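Local coordinates for protein D-mannonate dehydratase (Streptococcus suis, PDB 3BDK) that probably catalyses the metal-dependent dehydration of D-mannonate to 2-dehydro-3-deoxy-D-gluconate in sugar acid breakdown, at residues Glu79-Pro87 / Ser109-Pro119. Sequence-based numbering, arbitrary orientation.
Sequences EITVIESIP and SIRNVGAAGIP
Ser109 OG hydrogen-bonds to the carbonyl of Asn105, one turn back in its helix, and more weakly to the backbone N of Trp61, while Ser109 CB takes Ile86 CD1 at 3.7 Å. This contact lies inside a beta-alpha-beta crossover of a xylose isomerase-like TIM barrel, the first strand packing on the helix end and the following loop: strand 79-84 leads through helix 99-114 to its parallel neighbour 120-123, as the backbone bonds of Ile83 to Val120 and Cys122 attest. Between 79-87 and 109-119 the packing is apolar. Ile83 serves both ends of the helix-to-strand turn. Its extended chain (chi2 -177°) carries CD1 out to meet Val113 CG2 tip to tip at 3.6 Å, while Ile83 CG1, farther back, lies 3.8 Å from Ile118 CG2, the two isoleucines crossing at about a right angle. Ile118 also lies aslant against Ile80; chi1 of -48° sets Ile118 CG2 anti to the backbone N and brings it within 3.5 Å of Ile80 CG2, with Ile118 CG1 3.7 Å from Ile80 CB. The strand does not alternate strictly: Thr81 (psi -20°) and Val82 both point away from 109-119, between Ile80 and Ile83, which point toward it. Glu84 touches the bound D-mannose and forms a salt bridge with Arg328. Nearer the strand's start, Pro119, just ahead of strand 120-123, brings CD to 3.3 Å from Thr81 O.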
# COMPACT_ATOMS: atom_id res chain seq x y z
N GLU A 79 19.82 0.29 -3.99
CA GLU A 79 20.70 1.42 -4.30
C GLU A 79 20.49 2.59 -3.33
O GLU A 79 19.35 2.87 -2.93
CB GLU A 79 20.40 1.87 -5.74
CG GLU A 79 20.71 3.32 -6.05
CD GLU A 79 20.37 3.71 -7.48
OE1 GLU A 79 21.31 4.05 -8.23
OE2 GLU A 79 19.17 3.68 -7.85
N ILE A 80 21.57 3.28 -2.96
CA ILE A 80 21.45 4.54 -2.21
C ILE A 80 21.08 5.71 -3.13
O ILE A 80 21.80 6.02 -4.07
CB ILE A 80 22.73 4.92 -1.50
CG1 ILE A 80 23.39 3.69 -0.87
CG2 ILE A 80 22.42 6.02 -0.49
CD1 ILE A 80 23.29 3.59 0.65
N THR A 81 19.96 6.36 -2.83
CA THR A 81 19.45 7.46 -3.64
C THR A 81 19.62 8.81 -2.92
O THR A 81 19.60 9.87 -3.56
CB THR A 81 17.97 7.24 -4.01
OG1 THR A 81 17.47 8.33 -4.80
CG2 THR A 81 17.11 7.09 -2.75
N VAL A 82 19.78 8.74 -1.60
CA VAL A 82 19.77 9.88 -0.68
C VAL A 82 20.36 9.43 0.64
O VAL A 82 20.18 8.29 1.04
CB VAL A 82 18.32 10.35 -0.36
CG1 VAL A 82 18.32 11.43 0.72
CG2 VAL A 82 17.59 10.85 -1.61
N ILE A 83 21.06 10.33 1.32
CA ILE A 83 21.54 10.03 2.67
C ILE A 83 20.72 10.80 3.68
O ILE A 83 20.63 12.02 3.61
CB ILE A 83 23.05 10.34 2.81
CG1 ILE A 83 23.86 9.24 2.11
CG2 ILE A 83 23.47 10.47 4.29
CD1 ILE A 83 25.34 9.37 2.24
N GLU A 84 20.09 10.09 4.61
CA GLU A 84 19.27 10.77 5.58
C GLU A 84 20.14 11.16 6.73
O GLU A 84 20.29 10.43 7.73
CB GLU A 84 18.08 9.96 6.07
CG GLU A 84 17.12 10.83 6.87
CD GLU A 84 15.96 11.38 6.06
OE1 GLU A 84 15.86 11.09 4.84
OE2 GLU A 84 15.10 12.07 6.64
N SER A 85 20.73 12.32 6.53
CA SER A 85 21.27 13.14 7.58
C SER A 85 22.74 12.88 7.84
O SER A 85 23.12 11.85 8.38
CB SER A 85 20.44 13.04 8.86
OG SER A 85 20.45 14.27 9.56
N ILE A 86 23.54 13.83 7.37
CA ILE A 86 24.74 14.24 8.07
C ILE A 86 24.29 15.38 9.01
O ILE A 86 23.96 16.48 8.56
CB ILE A 86 25.83 14.75 7.11
CG1 ILE A 86 25.99 13.81 5.90
CG2 ILE A 86 27.15 14.93 7.86
CD1 ILE A 86 26.90 14.36 4.81
N PRO A 87 24.23 15.09 10.32
CA PRO A 87 23.81 16.05 11.35
C PRO A 87 24.78 17.20 11.64
O PRO A 87 25.88 16.99 12.14
CB PRO A 87 23.63 15.18 12.60
CG PRO A 87 24.55 14.01 12.38
CD PRO A 87 24.52 13.76 10.89
N SER A 109 32.69 15.13 4.45
CA SER A 109 31.49 14.31 4.36
C SER A 109 30.81 14.51 3.02
O SER A 109 30.42 13.53 2.37
CB SER A 109 30.53 14.64 5.49
OG SER A 109 31.10 14.29 6.73
N ILE A 110 30.70 15.76 2.59
CA ILE A 110 30.04 16.06 1.33
C ILE A 110 30.86 15.48 0.19
O ILE A 110 30.29 15.01 -0.79
CB ILE A 110 29.85 17.57 1.05
CG1 ILE A 110 29.53 18.37 2.33
CG2 ILE A 110 28.81 17.78 -0.05
CD1 ILE A 110 28.15 18.14 2.91
N ARG A 111 32.19 15.53 0.31
CA ARG A 111 33.07 15.07 -0.76
C ARG A 111 33.13 13.54 -0.82
O ARG A 111 32.88 12.94 -1.86
CB ARG A 111 34.47 15.71 -0.66
CG ARG A 111 34.61 17.08 -1.38
CD ARG A 111 36.05 17.67 -1.26
NE ARG A 111 36.45 17.87 0.14
CZ ARG A 111 36.55 19.06 0.73
NH1 ARG A 111 36.91 19.13 2.01
NH2 ARG A 111 36.30 20.18 0.04
N ASN A 112 33.46 12.91 0.31
CA ASN A 112 33.36 11.46 0.47
C ASN A 112 32.04 10.84 -0.05
O ASN A 112 32.05 9.77 -0.67
CB ASN A 112 33.61 11.09 1.93
CG ASN A 112 35.08 11.14 2.29
OD1 ASN A 112 35.93 11.24 1.41
ND2 ASN A 112 35.39 11.08 3.58
N VAL A 113 30.92 11.53 0.19
CA VAL A 113 29.59 11.09 -0.26
C VAL A 113 29.41 11.27 -1.78
O VAL A 113 28.84 10.41 -2.45
CB VAL A 113 28.46 11.79 0.56
CG1 VAL A 113 27.11 11.74 -0.14
CG2 VAL A 113 28.39 11.20 1.97
N GLY A 114 29.91 12.38 -2.32
CA GLY A 114 29.99 12.56 -3.78
C GLY A 114 30.91 11.52 -4.41
O GLY A 114 30.73 11.15 -5.58
N ALA A 115 31.87 11.05 -3.61
CA ALA A 115 32.79 9.97 -3.98
C ALA A 115 32.12 8.59 -3.78
O ALA A 115 32.77 7.62 -3.35
CB ALA A 115 34.08 10.07 -3.17
N ALA A 116 30.83 8.52 -4.09
CA ALA A 116 30.06 7.29 -3.94
C ALA A 116 28.80 7.33 -4.79
O ALA A 116 27.97 6.43 -4.71
CB ALA A 116 29.71 7.06 -2.50
N GLY A 117 28.65 8.37 -5.59
CA GLY A 117 27.54 8.45 -6.55
C GLY A 117 26.21 8.87 -5.95
O GLY A 117 25.34 9.39 -6.67
N ILE A 118 26.05 8.65 -4.64
CA ILE A 118 24.89 9.11 -3.86
C ILE A 118 24.69 10.63 -3.98
O ILE A 118 25.49 11.38 -3.42
CB ILE A 118 25.04 8.78 -2.37
CG1 ILE A 118 25.47 7.32 -2.15
CG2 ILE A 118 23.73 9.08 -1.64
CD1 ILE A 118 25.96 7.02 -0.74
N PRO A 119 23.61 11.06 -4.68
CA PRO A 119 23.37 12.44 -5.14
C PRO A 119 22.57 13.40 -4.23
O PRO A 119 22.34 14.55 -4.62
CB PRO A 119 22.59 12.23 -6.44
CG PRO A 119 21.98 10.85 -6.33
CD PRO A 119 22.52 10.17 -5.10